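PDB 3PEF: 6-phosphogluconate dehydrogenase, NAD-binding from Geobacter metallireducens, which reduces succinic semialdehyde to gamma-hydroxybutyrate, probably with NADPH as hydride donor, as a member of the beta-hydroxyacid dehydrogenase family. Local coordinates for residues 20-25 and 41-46; 26-31 and 55-60; 180-185 and 263-268; 217-222 and 277-282. The protein carries 2 engineered substitutions. One frame throughout, in Å; residues are numbered along the deposited sequence.

In the fold
The four contacts fall into two pairs, one in each half of the chain. Contacts 1 and 2 come first, with alternating segments, in the Rossmann-type NADP-binding domain; their centres lie about 12 Å apart, and Glu46 joins them by pairing with strand 26-30. Contacts 3 and 4 follow, again interleaved, in the helical C-terminal domain, with centres about 11 Å apart; Met182, Phe265 and Phe278 link helices 166-194 and 256-270 to the 277-282 loop with its 3-10 segment. Between the pairs, contact centres are about 32 to 38 Å apart. Contact 2 reaches the adenosine end of NADP, whereas in contact 4 Asp277 grips Ala231, itself hydrogen-bonded to NADP, so both domains contribute to the cofactor site.

Contact 1 (20-25 and 41-46); sequences LVKAGC and AALGAE
Val21 overlaps the chain leaving helix 38-42 with both of its methyl groups. CG1 rests on the carbonyl of Leu43, 3.5 Å from Leu43 O, and also meets Leu43 CB at 4.0 Å, while CG2 reaches Ala45 CB at 4.2 Å. With CG1 anti to the backbone N (chi1 176°), the beta-branch is spread so that one methyl serves each neighbour, which suits a residue with two methyls diverging from CB. Leu43 lies at the exposed side of the contact, and its CD1 is met by the aliphatic part of Lys22, CE at 4.2 Å; a long lysine suits this exposed place, since it lends methylenes to the contact while carrying its ammonium further out. Both helices end here in a Schellman motif. Gly24 closes the first and Gly44 the second, each with a positive phi that would drive a CB against the preceding carbonyl oxygen, hence the glycines. In the first, Cys25 N reaches back to Leu20 O at 3.1 Å; in the second, Gly44 N bonds to Ala41 O at 3.0 Å. The small Ala45 that follows is itself buried, its methyl set against Val21. The contact thus joins the C-terminal ends of two Rossmann helices: Val21 also packs on Leu40 and on Val27 of strand 26-30, Ala45 touches Ile29, and Glu46 runs on into the sheet beside that strand.

Contact 2 (26-31 and 55-60); sequences SVTIWN and VESCPV. With NAP (NADP nicotinamide-adenine-dinucleotide phosphate), chain I.
The indole of Trp30 meets the adenine of NADP at its edge: ring atom CH2 lies 4.1 Å from NAP C2A, which sits near the indole plane, and the ring also touches Pro51 and Ile7. The second flat group, the amide of Asn31, grips the adenosine ribose and its phosphate. Its OD1 accepts from the ribose hydroxyl NAP O3B at 2.8 Å, and its ND2 donates to the phosphate oxygen NAP O3X at 2.8 Å in a nearly straight bond (174°). Leu9 N gives OD1 a second donor and Ser33 O takes another bond from ND2, which fixes the rotation of the amide. An aspartate here would probably leave Ser33 O and the phosphate oxygen without their donor and is likely to bring a negative carboxylate against the negative phosphate. Asn31 follows directly on strand 26-30, the second strand of the Rossmann fold, whose C-terminal end characteristically receives the adenosine ribose; Ser33 and Lys36 add further bonds to the cofactor. Midway along this strand, Thr28 faces the chain that leaves helix 54-57 for strand 60-63. Cys58 SG lies 3.7 Å from both Thr28 CB and Thr28 OG1. The compact, polarisable sulfur suits this buried contact, which spans strand 3-7, the strand lying between 26-30 and 60-63; Lys3 of that strand touches both residues. Ser57 OG bonds chiefly back to Glu53 O, and Thr28 OG1 makes a weak hydrogen bond to Glu46 OE1.

Contact 3 (180-185 and 263-268); sequences GMMACF and ELFKGA
Met182 is the first residue of 180-185 to reach across, and it does so with its base: CG lies at the edge of the Phe265 ring, near the ring plane, 4.2 Å from Phe265 CZ. CG stands anti to the backbone N (chi1 180°), but the chain then bends at chi2, 61°, and the flexible thioether turns off toward Lys219 and Phe278. Next comes Ala183, whose CB is 4.5 Å from Phe265 CE1; its small size lets helix 256-270 approach, the closest CA pair, Ala183 and Leu264, being 7.7 Å apart. Cys184 faces elsewhere and packs on Gly180 of a second subunit. The broad ring of Phe265 thus touches both a methionine methylene and an alanine methyl, joining helices 166-194 and 256-270 of the all-helical C-terminal domain. On the side of helix 256-270 turned from this contact, Lys266 NZ bridges one turn back to Glu263 OE2 at 3.0 Å, and the pair lies against a third subunit, where Leu255 N of that subunit bonds Glu263 OE1. Around the contact, Met237 and Leu241 of helix 234-251 cover Phe265, while Met215 and Lys219 of helix 214-224 cover Met182.

Contact 4 (217-222 and 277-282); sequences ALKGGL and DFSAIF
Asp277 meets Lys219 and opens an Asx turn in the helical C-terminal domain, just before the 3-10 segment 278-280. Its OD2 receives three donors. Lys219 NZ forms a salt bridge to OD2 at 2.8 Å on the syn side, 30° out of the carboxylate plane; Ser279 N comes from above that plane. The other oxygen, OD1, accepts from Ala231 N, a residue of the NADP site, and from Phe232 N. Were an alanine to stand in for this aspartate, the buried ammonium of Lys219 would probably lose its counter-charge and the turn its closing acceptor. Phe278 follows, crossing the lysine at about a right angle, with CE1 3.6 Å from Lys219 CE, so that the ring packs against the aliphatic stem of a charge buried between helix 214-224 and the 3-10 segment; Phe265 and Met237 lie against the same ring. Ser279 suits the third position because it serves the aspartate twice, through its backbone and its hydroxyl, while OG also passes 4.0 Å from Lys219 CD. Chi1 of 51° places OG between its own N and carbonyl carbon, from where it bonds to the anti lone pair of Asp277 OD2 at 2.6 Å.

Contact 1 (20-25 and 41-46)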
loop_
_atom_site.group_PDB
_atom_site.type_symbol
_atom_site.label_atom_id
_atom_site.label_comp_id
_atom_site.label_asym_id
_atom_site.label_seq_id
_atom_site.Cartn_x
_atom_site.Cartn_y
_atom_site.Cartn_z
ATOM N N LEU A 20 31.727 -18.771 21.320
ATOM C CA LEU A 20 33.162 -18.849 21.075
ATOM C C LEU A 20 33.895 -19.081 22.397
ATOM O O LEU A 20 34.781 -19.920 22.484
ATOM C CB LEU A 20 33.683 -17.578 20.381
ATOM C CG LEU A 20 33.142 -17.260 18.979
ATOM C CD1 LEU A 20 33.697 -15.932 18.456
ATOM C CD2 LEU A 20 33.449 -18.382 17.996
ATOM N N VAL A 21 33.520 -18.344 23.435
ATOM C CA VAL A 21 34.126 -18.557 24.747
ATOM C C VAL A 21 33.839 -19.970 25.301
ATOM O O VAL A 21 34.744 -20.642 25.802
ATOM C CB VAL A 21 33.720 -17.466 25.765
ATOM C CG1 VAL A 21 34.299 -17.794 27.145
ATOM C CG2 VAL A 21 34.200 -16.089 25.284
ATOM N N LYS A 22 32.595 -20.428 25.209
ATOM C CA LYS A 22 32.277 -21.784 25.670
ATOM C C LYS A 22 33.072 -22.848 24.908
ATOM O O LYS A 22 33.358 -23.914 25.441
ATOM C CB LYS A 22 30.778 -22.085 25.549
ATOM C CG LYS A 22 30.040 -22.164 26.887
ATOM C CD LYS A 22 30.073 -20.848 27.655
ATOM C CE LYS A 22 28.710 -20.153 27.649
ATOM N NZ LYS A 22 27.687 -20.869 28.464
ATOM N N ALA A 23 33.413 -22.553 23.658
ATOM C CA ALA A 23 34.128 -23.500 22.802
ATOM C C ALA A 23 35.617 -23.517 23.087
ATOM O O ALA A 23 36.376 -24.227 22.423
ATOM C CB ALA A 23 33.894 -23.167 21.333
ATOM N N GLY A 24 36.051 -22.705 24.041
ATOM C CA GLY A 24 37.445 -22.729 24.449
ATOM C C GLY A 24 38.318 -21.742 23.694
ATOM O O GLY A 24 39.532 -21.742 23.864
ATOM N N CYS A 25 37.710 -20.898 22.865
ATOM C CA CYS A 25 38.467 -19.847 22.199
ATOM C C CYS A 25 38.944 -18.797 23.185
ATOM O O CYS A 25 38.369 -18.611 24.250
ATOM C CB CYS A 25 37.628 -19.160 21.128
ATOM S SG CYS A 25 37.097 -20.256 19.791
ATOM N N ALA A 41 33.286 -11.274 30.396
ATOM C CA ALA A 41 34.537 -11.045 31.120
ATOM C C ALA A 41 34.722 -12.072 32.244
ATOM O O ALA A 41 35.813 -12.603 32.438
ATOM C CB ALA A 41 34.591 -9.632 31.671
ATOM N N ALA A 42 33.652 -12.354 32.980
ATOM C CA ALA A 42 33.752 -13.295 34.084
ATOM C C ALA A 42 33.935 -14.692 33.532
ATOM O O ALA A 42 34.384 -15.585 34.233
ATOM C CB ALA A 42 32.521 -13.232 34.969
ATOM N N LEU A 43 33.588 -14.885 32.268
ATOM C CA LEU A 43 33.771 -16.195 31.648
ATOM C C LEU A 43 35.175 -16.362 31.076
ATOM O O LEU A 43 35.468 -17.371 30.437
ATOM C CB LEU A 43 32.725 -16.445 30.565
ATOM C CG LEU A 43 31.345 -16.912 31.022
ATOM C CD1 LEU A 43 30.397 -16.932 29.843
ATOM C CD2 LEU A 43 31.420 -18.287 31.679
ATOM N N GLY A 44 36.028 -15.362 31.291
ATOM C CA GLY A 44 37.412 -15.417 30.847
ATOM C C GLY A 44 37.747 -14.560 29.632
ATOM O O GLY A 44 38.922 -14.416 29.285
ATOM N N ALA A 45 36.735 -14.000 28.971
ATOM C CA ALA A 45 36.976 -13.131 27.818
ATOM C C ALA A 45 37.768 -11.915 28.251
ATOM O O ALA A 45 37.626 -11.446 29.383
ATOM C CB ALA A 45 35.662 -12.691 27.179
ATOM N N GLU A 46 38.577 -11.390 27.339
ATOM C CA GLU A 46 39.417 -10.226 27.621
ATOM C C GLU A 46 38.782 -8.914 27.120
ATOM O O GLU A 46 38.377 -8.827 25.958
ATOM C CB GLU A 46 40.790 -10.419 26.966
ATOM C CG GLU A 46 41.735 -9.230 27.097
ATOM C CD GLU A 46 43.031 -9.415 26.314
ATOM O OE1 GLU A 46 43.169 -10.450 25.623
ATOM O OE2 GLU A 46 43.911 -8.528 26.387
#

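Contact 2 (26-31 and 55-60)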
loop_
_atom_site.group_PDB
_atom_site.type_symbol
_atom_site.label_atom_id
_atom_site.label_comp_id
_atom_site.label_asym_id
_atom_site.label_seq_id
_atom_site.Cartn_x
_atom_site.Cartn_y
_atom_site.Cartn_z
ATOM N N SER A 26 40.019 -18.123 22.812
ATOM C CA SER A 26 40.492 -16.961 23.531
ATOM C C SER A 26 39.851 -15.752 22.841
ATOM O O SER A 26 40.152 -15.480 21.686
ATOM C CB SER A 26 42.021 -16.919 23.461
ATOM O OG SER A 26 42.524 -15.662 23.852
ATOM N N VAL A 27 38.944 -15.057 23.532
ATOM C CA VAL A 27 38.131 -14.008 22.897
ATOM C C VAL A 27 38.359 -12.626 23.538
ATOM O O VAL A 27 38.259 -12.468 24.765
ATOM C CB VAL A 27 36.608 -14.363 22.937
ATOM C CG1 VAL A 27 35.799 -13.372 22.133
ATOM C CG2 VAL A 27 36.355 -15.779 22.389
ATOM N N THR A 28 38.692 -11.650 22.699
ATOM C CA THR A 28 38.859 -10.243 23.092
ATOM C C THR A 28 37.599 -9.518 22.620
ATOM O O THR A 28 37.209 -9.635 21.452
ATOM C CB THR A 28 40.115 -9.600 22.418
ATOM O OG1 THR A 28 41.302 -10.289 22.830
ATOM C CG2 THR A 28 40.245 -8.122 22.773
ATOM N N ILE A 29 36.938 -8.799 23.521
ATOM C CA ILE A 29 35.623 -8.249 23.203
ATOM C C ILE A 29 35.534 -6.764 23.475
ATOM O O ILE A 29 36.298 -6.223 24.281
ATOM C CB ILE A 29 34.507 -8.961 23.992
ATOM C CG1 ILE A 29 34.676 -8.706 25.493
ATOM C CG2 ILE A 29 34.522 -10.470 23.680
ATOM C CD1 ILE A 29 33.720 -9.509 26.356
ATOM N N TRP A 30 34.587 -6.124 22.792
ATOM C CA TRP A 30 34.318 -4.697 22.936
ATOM C C TRP A 30 32.855 -4.387 22.637
ATOM O O TRP A 30 32.265 -4.933 21.707
ATOM C CB TRP A 30 35.168 -3.865 21.973
ATOM C CG TRP A 30 34.868 -2.384 22.064
ATOM C CD1 TRP A 30 35.452 -1.484 22.912
ATOM C CD2 TRP A 30 33.906 -1.645 21.298
ATOM N NE1 TRP A 30 34.931 -0.230 22.710
ATOM C CE2 TRP A 30 33.973 -0.300 21.733
ATOM C CE3 TRP A 30 32.988 -1.989 20.296
ATOM C CZ2 TRP A 30 33.164 0.707 21.186
ATOM C CZ3 TRP A 30 32.180 -0.986 19.750
ATOM C CH2 TRP A 30 32.274 0.348 20.198
ATOM N N ASN A 31 32.277 -3.485 23.416
ATOM C CA ASN A 31 30.944 -2.992 23.130
ATOM C C ASN A 31 30.918 -1.522 23.469
ATOM O O ASN A 31 31.589 -1.107 24.415
ATOM C CB ASN A 31 29.884 -3.716 23.973
ATOM C CG ASN A 31 28.457 -3.388 23.517
ATOM O OD1 ASN A 31 28.095 -3.655 22.373
ATOM N ND2 ASN A 31 27.653 -2.790 24.404
ATOM N N VAL A 55 41.130 -5.324 16.947
ATOM C CA VAL A 55 41.589 -5.689 15.613
ATOM C C VAL A 55 43.124 -5.615 15.507
ATOM O O VAL A 55 43.728 -6.185 14.587
ATOM C CB VAL A 55 40.892 -4.811 14.562
ATOM C CG1 VAL A 55 41.612 -4.874 13.266
ATOM C CG2 VAL A 55 39.397 -5.231 14.414
ATOM N N GLU A 56 43.750 -4.933 16.466
ATOM C CA GLU A 56 45.210 -4.892 16.540
ATOM C C GLU A 56 45.728 -6.247 16.959
ATOM O O GLU A 56 46.780 -6.692 16.500
ATOM C CB GLU A 56 45.688 -3.860 17.573
ATOM C CG GLU A 56 45.770 -2.443 17.078
ATOM C CD GLU A 56 46.989 -2.188 16.200
ATOM O OE1 GLU A 56 47.879 -3.068 16.118
ATOM O OE2 GLU A 56 47.045 -1.095 15.591
ATOM N N SER A 57 44.971 -6.905 17.830
ATOM C CA SER A 57 45.509 -8.031 18.571
ATOM C C SER A 57 44.914 -9.382 18.203
ATOM O O SER A 57 45.398 -10.401 18.682
ATOM C CB SER A 57 45.343 -7.792 20.075
ATOM O OG SER A 57 43.973 -7.746 20.422
ATOM N N CYS A 58 43.874 -9.396 17.368
ATOM C CA CYS A 58 43.238 -10.650 16.960
ATOM C C CYS A 58 43.408 -10.906 15.467
ATOM O O CYS A 58 43.357 -9.979 14.670
ATOM C CB CYS A 58 41.749 -10.659 17.332
ATOM S SG CYS A 58 41.443 -10.472 19.113
ATOM N N PRO A 59 43.627 -12.174 15.084
ATOM C CA PRO A 59 43.811 -12.527 13.672
ATOM C C PRO A 59 42.502 -12.366 12.892
ATOM O O PRO A 59 42.523 -11.945 11.745
ATOM C CB PRO A 59 44.202 -14.004 13.730
ATOM C CG PRO A 59 44.559 -14.270 15.161
ATOM C CD PRO A 59 43.757 -13.342 15.973
ATOM N N VAL A 60 41.384 -12.697 13.531
ATOM C CA VAL A 60 40.061 -12.574 12.938
ATOM C C VAL A 60 39.121 -11.972 13.971
ATOM O O VAL A 60 39.080 -12.440 15.113
ATOM C CB VAL A 60 39.500 -13.956 12.562
ATOM C CG1 VAL A 60 38.081 -13.820 12.038
ATOM C CG2 VAL A 60 40.418 -14.635 11.542
HETATM P PA NAP I . 20.851 -5.140 19.643
HETATM O O1A NAP I . 20.055 -3.894 19.694
HETATM O O2A NAP I . 20.683 -6.041 20.798
HETATM O O5B NAP I . 22.405 -4.791 19.473
HETATM C C5B NAP I . 22.815 -3.709 18.682
HETATM C C4B NAP I . 24.315 -3.572 18.873
HETATM O O4B NAP I . 24.772 -2.514 18.059
HETATM C C3B NAP I . 24.659 -3.197 20.312
HETATM O O3B NAP I . 25.878 -3.844 20.595
HETATM C C2B NAP I . 24.891 -1.703 20.216
HETATM O O2B NAP I . 25.750 -1.170 21.190
HETATM C C1B NAP I . 25.539 -1.635 18.846
HETATM N N9A NAP I . 25.527 -0.262 18.322
HETATM C C8A NAP I . 24.426 0.441 17.898
HETATM N N7A NAP I . 24.835 1.669 17.504
HETATM C C5A NAP I . 26.169 1.756 17.684
HETATM C C6A NAP I . 27.069 2.777 17.427
HETATM N N6A NAP I . 26.642 3.928 16.926
HETATM N N1A NAP I . 28.395 2.588 17.713
HETATM C C2A NAP I . 28.829 1.382 18.237
HETATM N N3A NAP I . 27.925 0.365 18.481
HETATM C C4A NAP I . 26.619 0.551 18.200
HETATM O O3 NAP I . 20.419 -5.891 18.308
HETATM P PN NAP I . 20.845 -7.305 17.736
HETATM O O1N NAP I . 19.638 -8.101 17.463
HETATM O O2N NAP I . 21.929 -7.905 18.540
HETATM O O5D NAP I . 21.408 -6.695 16.355
HETATM C C5D NAP I . 22.705 -6.898 15.862
HETATM C C4D NAP I . 22.572 -7.110 14.354
HETATM O O4D NAP I . 22.077 -8.391 14.047
HETATM C C3D NAP I . 21.562 -6.165 13.735
HETATM O O3D NAP I . 22.109 -5.804 12.485
HETATM C C2D NAP I . 20.304 -7.003 13.571
HETATM O O2D NAP I . 19.531 -6.527 12.504
HETATM C C1D NAP I . 20.926 -8.334 13.227
HETATM N N1N NAP I . 20.135 -9.559 13.475
HETATM C C2N NAP I . 19.317 -9.658 14.562
HETATM C C3N NAP I . 18.620 -10.837 14.812
HETATM C C7N NAP I . 17.763 -10.959 16.036
HETATM O O7N NAP I . 16.766 -11.920 16.008
HETATM N N7N NAP I . 17.915 -10.174 17.117
HETATM C C4N NAP I . 18.752 -11.933 13.952
HETATM C C5N NAP I . 19.613 -11.829 12.862
HETATM C C6N NAP I . 20.314 -10.644 12.638
HETATM P P2B NAP I . 25.207 -0.775 22.674
HETATM O O1X NAP I . 26.222 0.217 23.226
HETATM O O2X NAP I . 23.853 -0.156 22.538
HETATM O O3X NAP I . 25.110 -2.010 23.524
#

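Contact 3 (180-185 and 263-268)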
loop_
_atom_site.group_PDB
_atom_site.type_symbol
_atom_site.label_atom_id
_atom_site.label_comp_id
_atom_site.label_asym_id
_atom_site.label_seq_id
_atom_site.Cartn_x
_atom_site.Cartn_y
_atom_site.Cartn_z
ATOM N N GLY A 180 7.175 -8.985 5.709
ATOM C CA GLY A 180 5.860 -8.989 5.096
ATOM C C GLY A 180 5.006 -10.117 5.638
ATOM O O GLY A 180 3.817 -9.928 5.934
ATOM N N MET A 181 5.587 -11.305 5.789
ATOM C CA MET A 181 4.762 -12.400 6.290
ATOM C C MET A 181 4.319 -12.208 7.743
ATOM O O MET A 181 3.193 -12.553 8.079
ATOM C CB MET A 181 5.300 -13.809 5.953
ATOM C CG MET A 181 6.531 -14.279 6.653
ATOM S SD MET A 181 7.204 -15.746 5.781
ATOM C CE MET A 181 6.277 -17.077 6.551
ATOM N N MET A 182 5.161 -11.603 8.583
ATOM C CA MET A 182 4.722 -11.240 9.937
ATOM C C MET A 182 3.547 -10.246 9.885
ATOM O O MET A 182 2.526 -10.407 10.582
ATOM C CB MET A 182 5.887 -10.681 10.771
ATOM C CG MET A 182 5.506 -10.266 12.207
ATOM S SD MET A 182 4.883 -11.634 13.228
ATOM C CE MET A 182 6.382 -12.594 13.407
ATOM N N ALA A 183 3.679 -9.229 9.043
ATOM C CA ALA A 183 2.621 -8.234 8.896
ATOM C C ALA A 183 1.309 -8.897 8.457
ATOM O O ALA A 183 0.241 -8.611 9.006
ATOM C CB ALA A 183 3.035 -7.151 7.907
ATOM N N CYS A 184 1.394 -9.798 7.483
ATOM C CA CYS A 184 0.199 -10.456 6.978
ATOM C C CYS A 184 -0.409 -11.371 8.039
ATOM O O CYS A 184 -1.615 -11.392 8.224
ATOM C CB CYS A 184 0.523 -11.253 5.711
ATOM S SG CYS A 184 0.894 -10.172 4.320
ATOM N N PHE A 185 0.451 -12.126 8.719
ATOM C CA PHE A 185 0.050 -13.072 9.751
ATOM C C PHE A 185 -0.732 -12.333 10.842
ATOM O O PHE A 185 -1.800 -12.772 11.261
ATOM C CB PHE A 185 1.323 -13.720 10.315
ATOM C CG PHE A 185 1.098 -14.719 11.436
ATOM C CD1 PHE A 185 0.280 -15.828 11.258
ATOM C CD2 PHE A 185 1.781 -14.580 12.643
ATOM C CE1 PHE A 185 0.112 -16.767 12.276
ATOM C CE2 PHE A 185 1.616 -15.512 13.687
ATOM C CZ PHE A 185 0.780 -16.604 13.502
ATOM N N GLU A 263 5.969 0.589 6.163
ATOM C CA GLU A 263 5.204 1.648 6.801
ATOM C C GLU A 263 4.489 1.154 8.076
ATOM O O GLU A 263 4.480 1.853 9.084
ATOM C CB GLU A 263 4.241 2.309 5.816
ATOM C CG GLU A 263 4.967 2.908 4.581
ATOM C CD GLU A 263 6.111 3.864 4.961
ATOM O OE1 GLU A 263 5.890 4.794 5.777
ATOM O OE2 GLU A 263 7.236 3.693 4.438
ATOM N N LEU A 264 3.909 -0.045 8.035
ATOM C CA LEU A 264 3.261 -0.612 9.224
ATOM C C LEU A 264 4.259 -0.820 10.378
ATOM O O LEU A 264 3.945 -0.566 11.543
ATOM C CB LEU A 264 2.533 -1.922 8.883
ATOM C CG LEU A 264 1.442 -1.790 7.801
ATOM C CD1 LEU A 264 1.035 -3.142 7.216
ATOM C CD2 LEU A 264 0.229 -1.034 8.331
ATOM N N PHE A 265 5.466 -1.279 10.070
ATOM C CA PHE A 265 6.455 -1.410 11.141
ATOM C C PHE A 265 6.845 -0.050 11.705
ATOM O O PHE A 265 7.076 0.083 12.913
ATOM C CB PHE A 265 7.659 -2.240 10.708
ATOM C CG PHE A 265 7.421 -3.721 10.837
ATOM C CD1 PHE A 265 7.113 -4.490 9.729
ATOM C CD2 PHE A 265 7.452 -4.335 12.091
ATOM C CE1 PHE A 265 6.881 -5.861 9.854
ATOM C CE2 PHE A 265 7.210 -5.703 12.230
ATOM C CZ PHE A 265 6.925 -6.467 11.104
ATOM N N LYS A 266 6.889 0.959 10.839
ATOM C CA LYS A 266 7.134 2.328 11.304
ATOM C C LYS A 266 6.042 2.759 12.267
ATOM O O LYS A 266 6.304 3.470 13.247
ATOM C CB LYS A 266 7.198 3.322 10.138
ATOM C CG LYS A 266 8.480 3.289 9.297
ATOM C CD LYS A 266 8.349 4.232 8.082
ATOM C CE LYS A 266 9.537 4.102 7.132
ATOM N NZ LYS A 266 9.436 5.023 5.928
ATOM N N GLY A 267 4.815 2.343 11.977
ATOM C CA GLY A 267 3.693 2.677 12.832
ATOM C C GLY A 267 3.893 2.059 14.205
ATOM O O GLY A 267 3.665 2.701 15.240
ATOM N N ALA A 268 4.325 0.804 14.218
ATOM C CA ALA A 268 4.629 0.142 15.475
ATOM C C ALA A 268 5.742 0.858 16.245
ATOM O O ALA A 268 5.680 0.944 17.468
ATOM C CB ALA A 268 4.971 -1.341 15.259
#

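Contact 4 (217-222 and 277-282)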
loop_
_atom_site.group_PDB
_atom_site.type_symbol
_atom_site.label_atom_id
_atom_site.label_comp_id
_atom_site.label_asym_id
_atom_site.label_seq_id
_atom_site.Cartn_x
_atom_site.Cartn_y
_atom_site.Cartn_z
ATOM N N ALA A 217 4.428 -20.599 14.278
ATOM C CA ALA A 217 4.118 -21.463 15.406
ATOM C C ALA A 217 4.615 -20.832 16.708
ATOM O O ALA A 217 3.882 -20.767 17.693
ATOM C CB ALA A 217 4.718 -22.860 15.197
ATOM N N LEU A 218 5.860 -20.364 16.703
ATOM C CA LEU A 218 6.428 -19.690 17.872
ATOM C C LEU A 218 5.752 -18.344 18.170
ATOM O O LEU A 218 5.298 -18.102 19.289
ATOM C CB LEU A 218 7.944 -19.485 17.707
ATOM C CG LEU A 218 8.576 -18.645 18.825
ATOM C CD1 LEU A 218 8.512 -19.397 20.163
ATOM C CD2 LEU A 218 10.006 -18.261 18.479
ATOM N N LYS A 219 5.686 -17.464 17.173
ATOM C CA LYS A 219 5.150 -16.122 17.390
ATOM C C LYS A 219 3.644 -16.116 17.672
ATOM O O LYS A 219 3.147 -15.286 18.451
ATOM C CB LYS A 219 5.478 -15.206 16.198
ATOM C CG LYS A 219 6.977 -15.087 15.910
ATOM C CD LYS A 219 7.752 -14.423 17.071
ATOM C CE LYS A 219 9.206 -14.175 16.634
ATOM N NZ LYS A 219 10.130 -13.652 17.710
ATOM N N GLY A 220 2.926 -17.037 17.027
ATOM C CA GLY A 220 1.491 -17.153 17.195
ATOM C C GLY A 220 1.197 -17.388 18.665
ATOM O O GLY A 220 0.305 -16.779 19.234
ATOM N N GLY A 221 1.977 -18.251 19.293
ATOM C CA GLY A 221 1.736 -18.589 20.685
ATOM C C GLY A 221 2.020 -17.392 21.577
ATOM O O GLY A 221 1.230 -17.069 22.464
ATOM N N LEU A 222 3.150 -16.724 21.334
ATOM C CA LEU A 222 3.539 -15.589 22.160
ATOM C C LEU A 222 2.541 -14.469 21.984
ATOM O O LEU A 222 2.201 -13.759 22.925
ATOM C CB LEU A 222 4.945 -15.121 21.798
ATOM C CG LEU A 222 6.021 -16.162 22.071
ATOM C CD1 LEU A 222 7.347 -15.707 21.471
ATOM C CD2 LEU A 222 6.138 -16.396 23.591
ATOM N N ASP A 277 9.677 -7.302 20.742
ATOM C CA ASP A 277 9.836 -8.198 19.597
ATOM C C ASP A 277 9.128 -7.655 18.365
ATOM O O ASP A 277 8.115 -6.962 18.485
ATOM C CB ASP A 277 9.265 -9.579 19.895
ATOM C CG ASP A 277 9.724 -10.609 18.888
ATOM O OD1 ASP A 277 10.956 -10.793 18.757
ATOM O OD2 ASP A 277 8.863 -11.207 18.212
ATOM N N PHE A 278 9.626 -7.997 17.176
ATOM C CA PHE A 278 8.978 -7.494 15.971
ATOM C C PHE A 278 7.535 -7.993 15.841
ATOM O O PHE A 278 6.721 -7.364 15.176
ATOM C CB PHE A 278 9.813 -7.751 14.708
ATOM C CG PHE A 278 9.788 -9.171 14.218
ATOM C CD1 PHE A 278 10.275 -10.199 14.997
ATOM C CD2 PHE A 278 9.306 -9.466 12.942
ATOM C CE1 PHE A 278 10.263 -11.510 14.529
ATOM C CE2 PHE A 278 9.302 -10.765 12.468
ATOM C CZ PHE A 278 9.785 -11.788 13.263
ATOM N N SER A 279 7.197 -9.088 16.511
ATOM C CA SER A 279 5.806 -9.539 16.512
ATOM C C SER A 279 4.890 -8.549 17.224
ATOM O O SER A 279 3.673 -8.656 17.116
ATOM C CB SER A 279 5.664 -10.926 17.145
ATOM O OG SER A 279 6.299 -10.962 18.410
ATOM N N ALA A 280 5.469 -7.585 17.942
ATOM C CA ALA A 280 4.660 -6.541 18.576
ATOM C C ALA A 280 3.868 -5.695 17.574
ATOM O O ALA A 280 2.955 -4.958 17.956
ATOM C CB ALA A 280 5.525 -5.646 19.506
ATOM N N ILE A 281 4.210 -5.791 16.290
ATOM C CA ILE A 281 3.419 -5.101 15.275
ATOM C C ILE A 281 1.940 -5.488 15.417
ATOM O O ILE A 281 1.044 -4.710 15.076
ATOM C CB ILE A 281 3.941 -5.367 13.827
ATOM C CG1 ILE A 281 3.253 -4.431 12.833
ATOM C CG2 ILE A 281 3.797 -6.833 13.457
ATOM C CD1 ILE A 281 3.597 -4.669 11.356
ATOM N N PHE A 282 1.675 -6.682 15.941
ATOM C CA PHE A 282 0.294 -7.105 16.188
ATOM C C PHE A 282 -0.520 -6.094 16.998
ATOM O O PHE A 282 -1.733 -5.966 16.807
ATOM C CB PHE A 282 0.254 -8.446 16.921
ATOM C CG PHE A 282 -1.136 -8.877 17.315
ATOM C CD1 PHE A 282 -1.975 -9.505 16.393
ATOM C CD2 PHE A 282 -1.606 -8.665 18.604
ATOM C CE1 PHE A 282 -3.263 -9.915 16.753
ATOM C CE2 PHE A 282 -2.893 -9.073 18.973
ATOM C CZ PHE A 282 -3.722 -9.698 18.046
#